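Local structure of carbohydrate oxidase (Microdochium nivale, 3RJA) at residues D339-V344 against W353-D358; N346-R351 against F403-G408; G139-G144 against W200-F205. The protein oxidises the C1 hydroxyl of mono-, oligo- and polysaccharides to the corresponding lactones, passing the electrons through FAD to molecular oxygen to give hydrogen peroxide. One frame throughout, in Å; residues are numbered along the deposited sequence.

Contact 1: residues D339-V344 against W353-D358; sequences DYYFDV and WFYQLD. With ABL ((2R,3R,4R,5R)-4,5-dihydroxy-2-(hydroxymethyl)-6-oxopiperidin-3-yl beta-D-glucopyranoside), chain G.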
loop_
_atom_site.group_PDB
_atom_site.type_symbol
_atom_site.label_atom_id
_atom_site.label_comp_id
_atom_site.label_asym_id
_atom_site.label_seq_id
_atom_site.Cartn_x
_atom_site.Cartn_y
_atom_site.Cartn_z
ATOM N N ASP A 339 10.903 10.532 -22.592
ATOM C CA ASP A 339 12.123 10.119 -23.321
ATOM C C ASP A 339 12.481 8.651 -23.002
ATOM O O ASP A 339 12.643 7.823 -23.909
ATOM C CB ASP A 339 13.299 11.056 -22.994
ATOM C CG ASP A 339 13.272 12.368 -23.814
ATOM O OD1 ASP A 339 12.532 12.483 -24.813
ATOM O OD2 ASP A 339 14.012 13.293 -23.453
ATOM N N TYR A 340 12.552 8.339 -21.698
ATOM C CA TYR A 340 12.864 6.997 -21.210
ATOM C C TYR A 340 11.774 6.005 -21.593
ATOM O O TYR A 340 12.053 4.904 -22.035
ATOM C CB TYR A 340 12.998 7.060 -19.678
ATOM C CG TYR A 340 13.799 5.937 -19.053
ATOM C CD1 TYR A 340 13.191 4.742 -18.670
ATOM C CD2 TYR A 340 15.170 6.079 -18.840
ATOM C CE1 TYR A 340 13.944 3.704 -18.081
ATOM C CE2 TYR A 340 15.920 5.078 -18.241
ATOM C CZ TYR A 340 15.298 3.891 -17.864
ATOM O OH TYR A 340 16.053 2.896 -17.291
ATOM N N TYR A 341 10.519 6.410 -21.423
ATOM C CA TYR A 341 9.356 5.598 -21.805
ATOM C C TYR A 341 9.573 5.015 -23.210
ATOM O O TYR A 341 9.475 3.787 -23.412
ATOM C CB TYR A 341 8.133 6.512 -21.821
ATOM C CG TYR A 341 6.768 5.891 -21.892
ATOM C CD1 TYR A 341 6.571 4.510 -22.127
ATOM C CD2 TYR A 341 5.637 6.703 -21.726
ATOM C CE1 TYR A 341 5.272 3.966 -22.189
ATOM C CE2 TYR A 341 4.359 6.171 -21.798
ATOM C CZ TYR A 341 4.171 4.816 -22.026
ATOM O OH TYR A 341 2.876 4.337 -22.035
ATOM N N PHE A 342 9.863 5.906 -24.165
ATOM C CA PHE A 342 9.945 5.529 -25.590
ATOM C C PHE A 342 11.298 4.962 -26.022
ATOM O O PHE A 342 11.326 4.008 -26.789
ATOM C CB PHE A 342 9.476 6.670 -26.524
ATOM C CG PHE A 342 7.981 6.821 -26.566
ATOM C CD1 PHE A 342 7.312 7.549 -25.571
ATOM C CD2 PHE A 342 7.231 6.206 -27.563
ATOM C CE1 PHE A 342 5.918 7.664 -25.576
ATOM C CE2 PHE A 342 5.821 6.319 -27.580
ATOM C CZ PHE A 342 5.169 7.058 -26.589
ATOM N N ASP A 343 12.394 5.540 -25.530
ATOM C CA ASP A 343 13.737 5.099 -25.931
ATOM C C ASP A 343 14.273 3.881 -25.150
ATOM O O ASP A 343 15.108 3.133 -25.674
ATOM C CB ASP A 343 14.745 6.247 -25.831
ATOM C CG ASP A 343 14.300 7.487 -26.620
ATOM O OD1 ASP A 343 13.456 7.355 -27.535
ATOM O OD2 ASP A 343 14.781 8.588 -26.305
ATOM N N VAL A 344 13.800 3.692 -23.909
ATOM C CA VAL A 344 14.212 2.527 -23.082
ATOM C C VAL A 344 13.049 1.555 -22.801
ATOM O O VAL A 344 13.017 0.426 -23.321
ATOM C CB VAL A 344 14.917 2.971 -21.764
ATOM C CG1 VAL A 344 15.410 1.749 -20.986
ATOM C CG2 VAL A 344 16.125 3.928 -22.071
ATOM N N TRP A 353 6.465 -5.469 -17.515
ATOM C CA TRP A 353 6.624 -4.293 -16.666
ATOM C C TRP A 353 5.387 -3.433 -16.830
ATOM O O TRP A 353 4.710 -3.520 -17.860
ATOM C CB TRP A 353 7.910 -3.490 -16.968
ATOM C CG TRP A 353 7.998 -2.910 -18.376
ATOM C CD1 TRP A 353 8.718 -3.427 -19.442
ATOM C CD2 TRP A 353 7.369 -1.710 -18.872
ATOM N NE1 TRP A 353 8.555 -2.633 -20.554
ATOM C CE2 TRP A 353 7.729 -1.582 -20.246
ATOM C CE3 TRP A 353 6.524 -0.742 -18.298
ATOM C CZ2 TRP A 353 7.292 -0.501 -21.051
ATOM C CZ3 TRP A 353 6.069 0.317 -19.097
ATOM C CH2 TRP A 353 6.445 0.420 -20.469
ATOM N N PHE A 354 5.109 -2.606 -15.815
ATOM C CA PHE A 354 4.121 -1.547 -15.918
ATOM C C PHE A 354 4.511 -0.299 -15.101
ATOM O O PHE A 354 5.382 -0.358 -14.219
ATOM C CB PHE A 354 2.719 -2.058 -15.562
ATOM C CG PHE A 354 2.524 -2.364 -14.097
ATOM C CD1 PHE A 354 2.322 -1.337 -13.179
ATOM C CD2 PHE A 354 2.506 -3.697 -13.643
ATOM C CE1 PHE A 354 2.114 -1.622 -11.812
ATOM C CE2 PHE A 354 2.296 -4.000 -12.297
ATOM C CZ PHE A 354 2.102 -2.953 -11.373
ATOM N N TYR A 355 3.887 0.832 -15.428
ATOM C CA TYR A 355 3.818 1.965 -14.492
ATOM C C TYR A 355 2.332 2.280 -14.280
ATOM O O TYR A 355 1.492 1.971 -15.123
ATOM C CB TYR A 355 4.558 3.204 -15.020
ATOM C CG TYR A 355 3.899 3.803 -16.246
ATOM C CD1 TYR A 355 2.808 4.658 -16.121
ATOM C CD2 TYR A 355 4.364 3.497 -17.543
ATOM C CE1 TYR A 355 2.202 5.205 -17.234
ATOM C CE2 TYR A 355 3.767 4.039 -18.670
ATOM C CZ TYR A 355 2.682 4.892 -18.503
ATOM O OH TYR A 355 2.051 5.436 -19.588
ATOM N N GLN A 356 2.018 2.890 -13.146
ATOM C CA GLN A 356 0.705 3.476 -12.889
ATOM C C GLN A 356 0.933 4.877 -12.394
ATOM O O GLN A 356 1.732 5.091 -11.472
ATOM C CB GLN A 356 -0.083 2.666 -11.853
ATOM C CG GLN A 356 -0.335 1.250 -12.309
ATOM C CD GLN A 356 -0.889 0.346 -11.248
ATOM O OE1 GLN A 356 -1.717 -0.534 -11.526
ATOM N NE2 GLN A 356 -0.432 0.532 -10.026
ATOM N N LEU A 357 0.251 5.833 -13.027
ATOM C CA LEU A 357 0.226 7.208 -12.570
ATOM C C LEU A 357 -1.149 7.486 -11.948
ATOM O O LEU A 357 -2.123 7.807 -12.666
ATOM C CB LEU A 357 0.522 8.168 -13.717
ATOM C CG LEU A 357 1.716 7.910 -14.669
ATOM C CD1 LEU A 357 1.870 9.042 -15.710
ATOM C CD2 LEU A 357 3.039 7.716 -13.972
ATOM N N ASP A 358 -1.189 7.336 -10.618
ATOM C CA ASP A 358 -2.425 7.501 -9.855
ATOM C C ASP A 358 -2.695 8.955 -9.493
ATOM O O ASP A 358 -1.821 9.655 -9.006
ATOM C CB ASP A 358 -2.415 6.626 -8.598
ATOM C CG ASP A 358 -2.688 5.174 -8.922
ATOM O OD1 ASP A 358 -1.754 4.509 -9.412
ATOM O OD2 ASP A 358 -3.842 4.710 -8.743
HETATM C C1A ABL G . -0.495 -2.546 -6.962
HETATM O O1A ABL G . -0.335 -1.706 -6.046
HETATM C C2A ABL G . -1.468 -2.271 -8.127
HETATM O O2A ABL G . -2.557 -1.509 -7.606
HETATM C C3A ABL G . -1.982 -3.557 -8.820
HETATM O O3A ABL G . -2.600 -3.144 -10.064
HETATM C C4A ABL G . -0.808 -4.458 -9.148
HETATM O O1 ABL G . -1.232 -5.659 -9.842
HETATM C C5A ABL G . -0.101 -4.885 -7.815
HETATM N N5 ABL G . 0.198 -3.710 -6.954
HETATM C C6A ABL G . 1.260 -5.587 -8.059
HETATM O O6A ABL G . 1.635 -6.493 -7.004
HETATM C C1 ABL G . -1.109 -5.726 -11.292
HETATM C C2 ABL G . -1.003 -7.200 -11.757
HETATM O O2 ABL G . 0.141 -7.794 -11.130
HETATM C C3 ABL G . -0.904 -7.244 -13.288
HETATM O O3 ABL G . -0.826 -8.585 -13.768
HETATM C C4 ABL G . -2.117 -6.469 -13.895
HETATM O O4 ABL G . -2.101 -6.479 -15.315
HETATM C C5 ABL G . -2.120 -5.023 -13.382
HETATM O O5 ABL G . -2.184 -5.059 -11.936
HETATM C C6 ABL G . -3.261 -4.189 -13.976
HETATM O O6 ABL G . -4.525 -4.743 -13.805
#
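The ring of Tyr341 is approached on one face by the edge of Tyr355 and on the opposite face by Phe342 of its own helix, whose CE1 sits 3.9 Å above the Tyr341 ring plane. This T-shaped pair joins helix 332-345 to strand 352-359 of the large antiparallel sheet, a helix-on-sheet layer in which an aromatic cluster fills the interface. The two tyrosine planes stand at 86°, and CE2 of Tyr355 comes within 3.5 Å of CZ of Tyr341. Trp353, two residues back on the same side of the strand, adds its own edge: its CH2 lies 4.1 Å from CE1 of Tyr341. With CG anti to the backbone N (chi1 -167°), the Tyr341 ring reaches from the helix to the strand and crosses both partners at about a right angle.

Alternation along the strand gives it two working sides. Phe354 points the other way, into the sugar pocket, where its CE2 is 3.9 Å from C1 of the bound substrate analogue; Gln356 lines the same pocket, and Tyr389 stacks on Phe354 from the neighbouring strand. On the helix side, a buried polar pair is satisfied by a short chain of bonds: Tyr341 OH is hydrogen-bonded to Asp251 OD2, while Tyr355 OH donates to Tyr341 OH at 2.8 Å, and that oxygen lies at the edge of the Tyr355 ring, in its plane.

Contact 2: residues N346-R351 against F403-G408; sequences NKVKDR and FKFLDG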
loop_
_atom_site.group_PDB
_atom_site.type_symbol
_atom_site.label_atom_id
_atom_site.label_comp_id
_atom_site.label_asym_id
_atom_site.label_seq_id
_atom_site.Cartn_x
_atom_site.Cartn_y
_atom_site.Cartn_z
ATOM N N ASN A 346 9.872 0.951 -23.651
ATOM C CA ASN A 346 9.116 0.256 -24.715
ATOM C C ASN A 346 9.962 -0.760 -25.515
ATOM O O ASN A 346 9.425 -1.581 -26.270
ATOM C CB ASN A 346 8.367 1.256 -25.647
ATOM C CG ASN A 346 7.180 1.958 -24.947
ATOM O OD1 ASN A 346 6.854 1.690 -23.777
ATOM N ND2 ASN A 346 6.542 2.892 -25.668
ATOM N N LYS A 347 11.272 -0.732 -25.295
ATOM C CA LYS A 347 12.209 -1.691 -25.913
ATOM C C LYS A 347 12.604 -2.804 -24.926
ATOM O O LYS A 347 13.343 -3.743 -25.278
ATOM C CB LYS A 347 13.460 -0.968 -26.431
ATOM C CG LYS A 347 13.182 -0.041 -27.619
ATOM C CD LYS A 347 14.455 0.693 -28.056
ATOM C CE LYS A 347 14.164 2.043 -28.738
ATOM N NZ LYS A 347 15.300 3.043 -28.543
ATOM N N VAL A 348 12.129 -2.693 -23.686
ATOM C CA VAL A 348 12.332 -3.763 -22.711
ATOM C C VAL A 348 11.252 -4.809 -22.945
ATOM O O VAL A 348 10.078 -4.599 -22.619
ATOM C CB VAL A 348 12.320 -3.270 -21.246
ATOM C CG1 VAL A 348 12.463 -4.466 -20.294
ATOM C CG2 VAL A 348 13.470 -2.312 -20.995
ATOM N N LYS A 349 11.654 -5.947 -23.496
ATOM C CA LYS A 349 10.687 -6.963 -23.911
ATOM C C LYS A 349 10.905 -8.310 -23.247
ATOM O O LYS A 349 10.091 -9.229 -23.411
ATOM C CB LYS A 349 10.716 -7.137 -25.444
ATOM C CG LYS A 349 10.566 -5.824 -26.243
ATOM C CD LYS A 349 9.137 -5.201 -26.152
ATOM C CE LYS A 349 8.075 -6.062 -26.868
ATOM N NZ LYS A 349 6.681 -5.478 -26.818
ATOM N N ASP A 350 12.002 -8.453 -22.521
ATOM C CA ASP A 350 12.337 -9.746 -21.938
ATOM C C ASP A 350 11.536 -10.080 -20.673
ATOM O O ASP A 350 11.544 -11.245 -20.223
ATOM C CB ASP A 350 13.846 -9.892 -21.697
ATOM C CG ASP A 350 14.374 -8.920 -20.678
ATOM O OD1 ASP A 350 13.954 -7.739 -20.661
ATOM O OD2 ASP A 350 15.245 -9.337 -19.887
ATOM N N ARG A 351 10.822 -9.096 -20.114
ATOM C CA ARG A 351 9.911 -9.414 -19.012
ATOM C C ARG A 351 8.705 -8.443 -18.983
ATOM O O ARG A 351 8.716 -7.439 -19.682
ATOM C CB ARG A 351 10.677 -9.427 -17.673
ATOM C CG ARG A 351 11.005 -8.040 -17.148
ATOM C CD ARG A 351 12.150 -7.403 -17.903
ATOM N NE ARG A 351 12.797 -6.407 -17.065
ATOM C CZ ARG A 351 13.997 -5.895 -17.289
ATOM N NH1 ARG A 351 14.470 -4.997 -16.446
ATOM N NH2 ARG A 351 14.735 -6.301 -18.351
ATOM N N PHE A 403 17.941 -4.167 -12.396
ATOM C CA PHE A 403 17.567 -3.078 -11.475
ATOM C C PHE A 403 17.711 -1.707 -12.145
ATOM O O PHE A 403 16.903 -0.805 -11.923
ATOM C CB PHE A 403 18.403 -3.089 -10.187
ATOM C CG PHE A 403 18.221 -4.336 -9.348
ATOM C CD1 PHE A 403 17.034 -4.573 -8.690
ATOM C CD2 PHE A 403 19.250 -5.269 -9.240
ATOM C CE1 PHE A 403 16.852 -5.714 -7.943
ATOM C CE2 PHE A 403 19.094 -6.433 -8.465
ATOM C CZ PHE A 403 17.877 -6.663 -7.818
ATOM N N LYS A 404 18.727 -1.574 -12.989
ATOM C CA LYS A 404 19.015 -0.283 -13.615
ATOM C C LYS A 404 17.838 0.235 -14.480
ATOM O O LYS A 404 17.707 1.431 -14.659
ATOM C CB LYS A 404 20.358 -0.300 -14.366
ATOM C CG LYS A 404 20.408 -1.168 -15.599
ATOM C CD LYS A 404 21.827 -1.167 -16.221
ATOM C CE LYS A 404 21.790 -1.392 -17.749
ATOM N NZ LYS A 404 21.176 -2.705 -18.157
ATOM N N PHE A 405 16.986 -0.675 -14.964
ATOM C CA PHE A 405 15.792 -0.314 -15.728
ATOM C C PHE A 405 14.865 0.607 -14.901
ATOM O O PHE A 405 14.678 1.788 -15.273
ATOM C CB PHE A 405 15.054 -1.576 -16.238
ATOM C CG PHE A 405 13.676 -1.299 -16.810
ATOM C CD1 PHE A 405 13.461 -0.233 -17.698
ATOM C CD2 PHE A 405 12.600 -2.123 -16.487
ATOM C CE1 PHE A 405 12.156 0.039 -18.198
ATOM C CE2 PHE A 405 11.340 -1.872 -16.998
ATOM C CZ PHE A 405 11.112 -0.785 -17.853
ATOM N N LEU A 406 14.310 0.114 -13.780
ATOM C CA LEU A 406 13.465 1.012 -12.967
ATOM C C LEU A 406 14.279 2.151 -12.342
ATOM O O LEU A 406 13.794 3.276 -12.268
ATOM C CB LEU A 406 12.627 0.265 -11.923
ATOM C CG LEU A 406 11.596 -0.763 -12.453
ATOM C CD1 LEU A 406 10.623 -1.169 -11.355
ATOM C CD2 LEU A 406 10.836 -0.249 -13.655
ATOM N N ASP A 407 15.514 1.885 -11.922
ATOM C CA ASP A 407 16.348 2.942 -11.344
ATOM C C ASP A 407 16.480 4.122 -12.312
ATOM O O ASP A 407 16.394 5.288 -11.905
ATOM C CB ASP A 407 17.762 2.417 -11.021
ATOM C CG ASP A 407 17.813 1.552 -9.758
ATOM O OD1 ASP A 407 16.789 1.429 -9.024
ATOM O OD2 ASP A 407 18.921 1.022 -9.485
ATOM N N GLY A 408 16.699 3.813 -13.595
ATOM C CA GLY A 408 16.879 4.856 -14.601
ATOM C C GLY A 408 15.600 5.639 -14.857
ATOM O O GLY A 408 15.636 6.849 -15.052
#
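A mixed apolar and cationic contact, partly buried, joins the loop between helix 332-345 and strand 352-359 to residues 403-408 of helix 403-414, with Phe405 at its centre. The Phe405 ring is sandwiched by aliphatic groups. Val348 CG2 makes a CH-pi contact over one face, 4.0 Å from the ring centroid and 18° off the normal, while CD2 of the adjacent Leu406 lies 3.7 Å above the opposite face. CG of Phe405 stands anti to its own nitrogen (chi1 169°), which carries the ring off the helix toward the loop, and Trp353 meets the ring edge-to-face from the sheet beneath.

Arg351 brings the charged element. Its NH1 approaches the ring obliquely, 3.4 Å from CD2 of Phe405, with the guanidinium and ring planes nearly perpendicular. The chain bends at chi2, and its rotation is fixed from two directions: NE forms a salt bridge with Asp390 of strand 384-392, and NH2 reaches the syn lone pair of Asp350 OD1 at 2.8 Å, close to the guanidinium plane. Val348 serves both groups, since its CG1 lies 3.3 Å above the guanidinium plane. The two carboxylates probably offset the positive charge held beside the ring. The contact belongs to the helical layer over the antiparallel sheet, on the side facing away from the sugar, the layout of the substrate domain in this oxidoreductase family.

Contact 3: residues G139-G144 against W200-F205; sequences GHFAHG and WKLATF. With FAD (flavin-adenine dinucleotide), chain B.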
loop_
_atom_site.group_PDB
_atom_site.type_symbol
_atom_site.label_atom_id
_atom_site.label_comp_id
_atom_site.label_asym_id
_atom_site.label_seq_id
_atom_site.Cartn_x
_atom_site.Cartn_y
_atom_site.Cartn_z
ATOM N N GLY A 139 -0.289 -4.115 7.071
ATOM C CA GLY A 139 0.705 -3.380 6.267
ATOM C C GLY A 139 0.101 -2.256 5.444
ATOM O O GLY A 139 0.678 -1.171 5.319
ATOM N N HIS A 140 -1.071 -2.516 4.884
ATOM C CA HIS A 140 -1.756 -1.584 3.986
ATOM C C HIS A 140 -2.196 -0.323 4.729
ATOM O O HIS A 140 -1.804 0.794 4.354
ATOM C CB HIS A 140 -2.971 -2.272 3.355
ATOM C CG HIS A 140 -3.618 -1.514 2.226
ATOM N ND1 HIS A 140 -3.026 -1.376 0.987
ATOM C CD2 HIS A 140 -4.843 -0.932 2.129
ATOM C CE1 HIS A 140 -3.853 -0.728 0.176
ATOM N NE2 HIS A 140 -4.952 -0.426 0.856
ATOM N N PHE A 141 -2.996 -0.510 5.778
ATOM C CA PHE A 141 -3.549 0.622 6.525
ATOM C C PHE A 141 -2.466 1.388 7.308
ATOM O O PHE A 141 -2.576 2.590 7.497
ATOM C CB PHE A 141 -4.657 0.147 7.485
ATOM C CG PHE A 141 -5.994 -0.152 6.819
ATOM C CD1 PHE A 141 -6.121 -1.146 5.825
ATOM C CD2 PHE A 141 -7.139 0.550 7.215
ATOM C CE1 PHE A 141 -7.365 -1.419 5.248
ATOM C CE2 PHE A 141 -8.387 0.295 6.643
ATOM C CZ PHE A 141 -8.503 -0.715 5.660
ATOM N N ALA A 142 -1.429 0.691 7.776
ATOM C CA ALA A 142 -0.418 1.344 8.621
ATOM C C ALA A 142 0.399 2.387 7.858
ATOM O O ALA A 142 1.093 3.213 8.483
ATOM C CB ALA A 142 0.517 0.299 9.255
ATOM N N HIS A 143 0.368 2.304 6.519
ATOM C CA HIS A 143 1.256 3.123 5.695
ATOM C C HIS A 143 0.512 3.942 4.642
ATOM O O HIS A 143 1.140 4.570 3.810
ATOM C CB HIS A 143 2.390 2.282 5.058
ATOM C CG HIS A 143 3.168 1.470 6.056
ATOM N ND1 HIS A 143 2.901 0.132 6.309
ATOM C CD2 HIS A 143 4.155 1.828 6.917
ATOM C CE1 HIS A 143 3.723 -0.304 7.253
ATOM N NE2 HIS A 143 4.478 0.714 7.653
ATOM N N GLY A 144 -0.816 3.976 4.725
ATOM C CA GLY A 144 -1.630 4.744 3.766
ATOM C C GLY A 144 -2.781 3.915 3.191
ATOM O O GLY A 144 -3.836 3.790 3.831
ATOM N N TRP A 200 -7.688 -3.215 14.588
ATOM C CA TRP A 200 -7.967 -1.936 13.885
ATOM C C TRP A 200 -9.396 -1.491 14.159
ATOM O O TRP A 200 -10.325 -2.288 14.026
ATOM C CB TRP A 200 -7.779 -2.076 12.371
ATOM C CG TRP A 200 -6.369 -2.394 11.988
ATOM C CD1 TRP A 200 -5.800 -3.641 11.844
ATOM C CD2 TRP A 200 -5.328 -1.440 11.742
ATOM N NE1 TRP A 200 -4.459 -3.503 11.528
ATOM C CE2 TRP A 200 -4.153 -2.166 11.444
ATOM C CE3 TRP A 200 -5.284 -0.036 11.734
ATOM C CZ2 TRP A 200 -2.920 -1.526 11.158
ATOM C CZ3 TRP A 200 -4.080 0.594 11.440
ATOM C CH2 TRP A 200 -2.911 -0.148 11.154
ATOM N N LYS A 201 -9.583 -0.219 14.498
ATOM C CA LYS A 201 -10.955 0.306 14.676
ATOM C C LYS A 201 -11.252 1.271 13.548
ATOM O O LYS A 201 -10.583 2.288 13.383
ATOM C CB LYS A 201 -11.148 0.895 16.081
ATOM C CG LYS A 201 -10.633 -0.053 17.179
ATOM C CD LYS A 201 -10.717 0.563 18.543
ATOM C CE LYS A 201 -10.050 -0.306 19.624
ATOM N NZ LYS A 201 -9.719 0.576 20.833
ATOM N N LEU A 202 -12.245 0.921 12.740
ATOM C CA LEU A 202 -12.366 1.539 11.406
ATOM C C LEU A 202 -13.738 2.119 11.152
ATOM O O LEU A 202 -14.734 1.392 11.289
ATOM C CB LEU A 202 -12.088 0.488 10.312
ATOM C CG LEU A 202 -10.744 -0.262 10.352
ATOM C CD1 LEU A 202 -10.634 -1.290 9.177
ATOM C CD2 LEU A 202 -9.562 0.718 10.323
ATOM N N ALA A 203 -13.792 3.392 10.753
ATOM C CA ALA A 203 -15.045 4.019 10.306
ATOM C C ALA A 203 -15.387 3.440 8.942
ATOM O O ALA A 203 -14.490 3.273 8.111
ATOM C CB ALA A 203 -14.887 5.569 10.182
ATOM N N THR A 204 -16.667 3.160 8.698
ATOM C CA THR A 204 -17.101 2.641 7.399
ATOM C C THR A 204 -18.145 3.599 6.803
ATOM O O THR A 204 -18.666 4.452 7.529
ATOM C CB THR A 204 -17.707 1.225 7.514
ATOM O OG1 THR A 204 -18.950 1.282 8.250
ATOM C CG2 THR A 204 -16.732 0.286 8.204
ATOM N N PHE A 205 -18.427 3.458 5.501
ATOM C CA PHE A 205 -19.561 4.139 4.841
ATOM C C PHE A 205 -20.541 3.109 4.231
ATOM O O PHE A 205 -20.150 1.952 3.997
ATOM C CB PHE A 205 -19.100 5.170 3.788
ATOM C CG PHE A 205 -18.107 4.637 2.758
ATOM C CD1 PHE A 205 -18.547 4.111 1.530
ATOM C CD2 PHE A 205 -16.728 4.749 2.984
ATOM C CE1 PHE A 205 -17.639 3.649 0.570
ATOM C CE2 PHE A 205 -15.804 4.313 2.047
ATOM C CZ PHE A 205 -16.250 3.747 0.832
HETATM P PA FAD B . 3.224 -7.405 5.184
HETATM O O1A FAD B . 2.626 -8.505 6.019
HETATM O O2A FAD B . 4.374 -7.827 4.306
HETATM O O5B FAD B . 3.720 -6.228 6.156
HETATM C C5B FAD B . 4.082 -4.966 5.606
HETATM C C4B FAD B . 4.751 -4.126 6.707
HETATM O O4B FAD B . 3.807 -3.854 7.744
HETATM C C3B FAD B . 5.928 -4.839 7.369
HETATM O O3B FAD B . 6.846 -3.855 7.853
HETATM C C2B FAD B . 5.250 -5.495 8.567
HETATM O O2B FAD B . 6.086 -5.850 9.643
HETATM C C1B FAD B . 4.256 -4.408 8.951
HETATM N N9A FAD B . 3.119 -4.989 9.659
HETATM C C8A FAD B . 2.355 -6.093 9.296
HETATM N N7A FAD B . 1.409 -6.259 10.259
HETATM C C5A FAD B . 1.546 -5.291 11.180
HETATM C C6A FAD B . 0.843 -5.014 12.357
HETATM N N6A FAD B . -0.204 -5.779 12.736
HETATM N N1A FAD B . 1.232 -3.911 13.098
HETATM C C2A FAD B . 2.317 -3.134 12.707
HETATM N N3A FAD B . 3.038 -3.427 11.568
HETATM C C4A FAD B . 2.634 -4.491 10.817
HETATM N N1 FAD B . -0.900 -0.598 -2.210
HETATM C C2 FAD B . -1.815 0.455 -2.328
HETATM O O2 FAD B . -1.715 1.482 -1.646
HETATM N N3 FAD B . -2.883 0.273 -3.202
HETATM C C4 FAD B . -3.175 -0.899 -3.874
HETATM O O4 FAD B . -4.222 -1.016 -4.550
HETATM C C4X FAD B . -2.141 -1.974 -3.760
HETATM N N5 FAD B . -2.315 -3.128 -4.381
HETATM C C5X FAD B . -1.439 -4.176 -4.214
HETATM C C6 FAD B . -1.691 -5.437 -4.814
HETATM C C7 FAD B . -0.892 -6.531 -4.542
HETATM C C7M FAD B . -1.166 -7.894 -5.212
HETATM C C8 FAD B . 0.113 -6.414 -3.553
HETATM C C8M FAD B . 1.000 -7.592 -3.200
HETATM C C9 FAD B . 0.416 -5.176 -3.007
HETATM C C9A FAD B . -0.365 -4.040 -3.304
HETATM N N10 FAD B . -0.171 -2.797 -2.655
HETATM C C10 FAD B . -0.993 -1.715 -2.932
HETATM C "C1'" FAD B . 0.977 -2.640 -1.703
HETATM C "C2'" FAD B . 0.514 -2.856 -0.269
HETATM O "O2'" FAD B . -0.226 -1.720 0.161
HETATM C "C3'" FAD B . 1.711 -3.008 0.642
HETATM O "O3'" FAD B . 2.567 -4.019 0.154
HETATM C "C4'" FAD B . 1.237 -3.321 2.071
HETATM O "O4'" FAD B . 2.205 -2.888 2.977
HETATM C "C5'" FAD B . 0.932 -4.810 2.254
HETATM O "O5'" FAD B . 0.479 -5.040 3.559
HETATM P P FAD B . 0.598 -6.540 4.172
HETATM O O1P FAD B . -0.030 -6.599 5.532
HETATM O O2P FAD B . -0.003 -7.541 3.184
HETATM O O3P FAD B . 2.191 -6.694 4.175
#
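Apolar contacts join the two segments directly. Phe141, near the end of helix 137-142, lays its CB over the six-membered ring of Trp200 in a CH-pi contact, 4.1 Å from the centroid and 14° off the normal. Ala142 meets the same indole, its N approaching obliquely at 3.8 Å from CH2 of Trp200 and its CB lying 3.9 Å from that atom. Two residues on, on the same side of strand 196-206, Leu202 comes at the Phe141 ring from the opposite direction: CD1 of Leu202 is 3.7 Å from CE2 of Phe141, and its other methyl also touches the ring. With CG beside its own nitrogen (chi1 -77°), Phe141 turns its ring toward Leu202 while its CB rests on the indole. Val160 and Leu115 also pack against Phe141.

Hydrogen bonds tie the helix to itself and to the strand. His143 ND1 donates to the carbonyl O of Gly139 at 2.8 Å, in the carbonyl plane and on a lone pair, and its NE2 pairs with Ser192. Trp200 NE1 is hydrogen-bonded to OG of Ser138 in the same helix, a polar tie between strand and helix.

The remaining polar contacts belong to FAD. Gly139 N donates to the diphosphate oxygen O1P at 2.9 Å, and its lack of a side chain lets O5' of the cofactor lie close to CA. His140 ND1 is 2.9 Å from the ribityl hydroxyl O2', bonded near its ring plane, while NE2 is bonded to Gly130 N.

The chemistry thus divides the helix in the manner of an FAD-binding domain of the PCMH type: an apolar side seated on the sheet and a polar side turned to the cofactor. An amide in the first turn of a short helix would be expected to stabilise the negative diphosphate, and the apolar seat probably contributes to holding that amide in place.

Following the chain from the N terminus, contact 3 comes first: 139-144 opens it and 200-205 closes a loop of 55 residues within the FAD-binding half of the fold. Contacts 1 and 2 come later and cross each other: 339-344 opens contact 1, 346-351 opens contact 2, then 353-358 closes the former before 403-408 closes the latter. Together they tie a helix, its following loop, a strand and a later helix of the substrate domain, and they touch at Tyr341 O and Asn346 N and by a weak hydrogen bond between Tyr340 OH and Phe405 O. Contact 3 lies about 31 Å from contact 1, centre to centre, across the middle of the molecule.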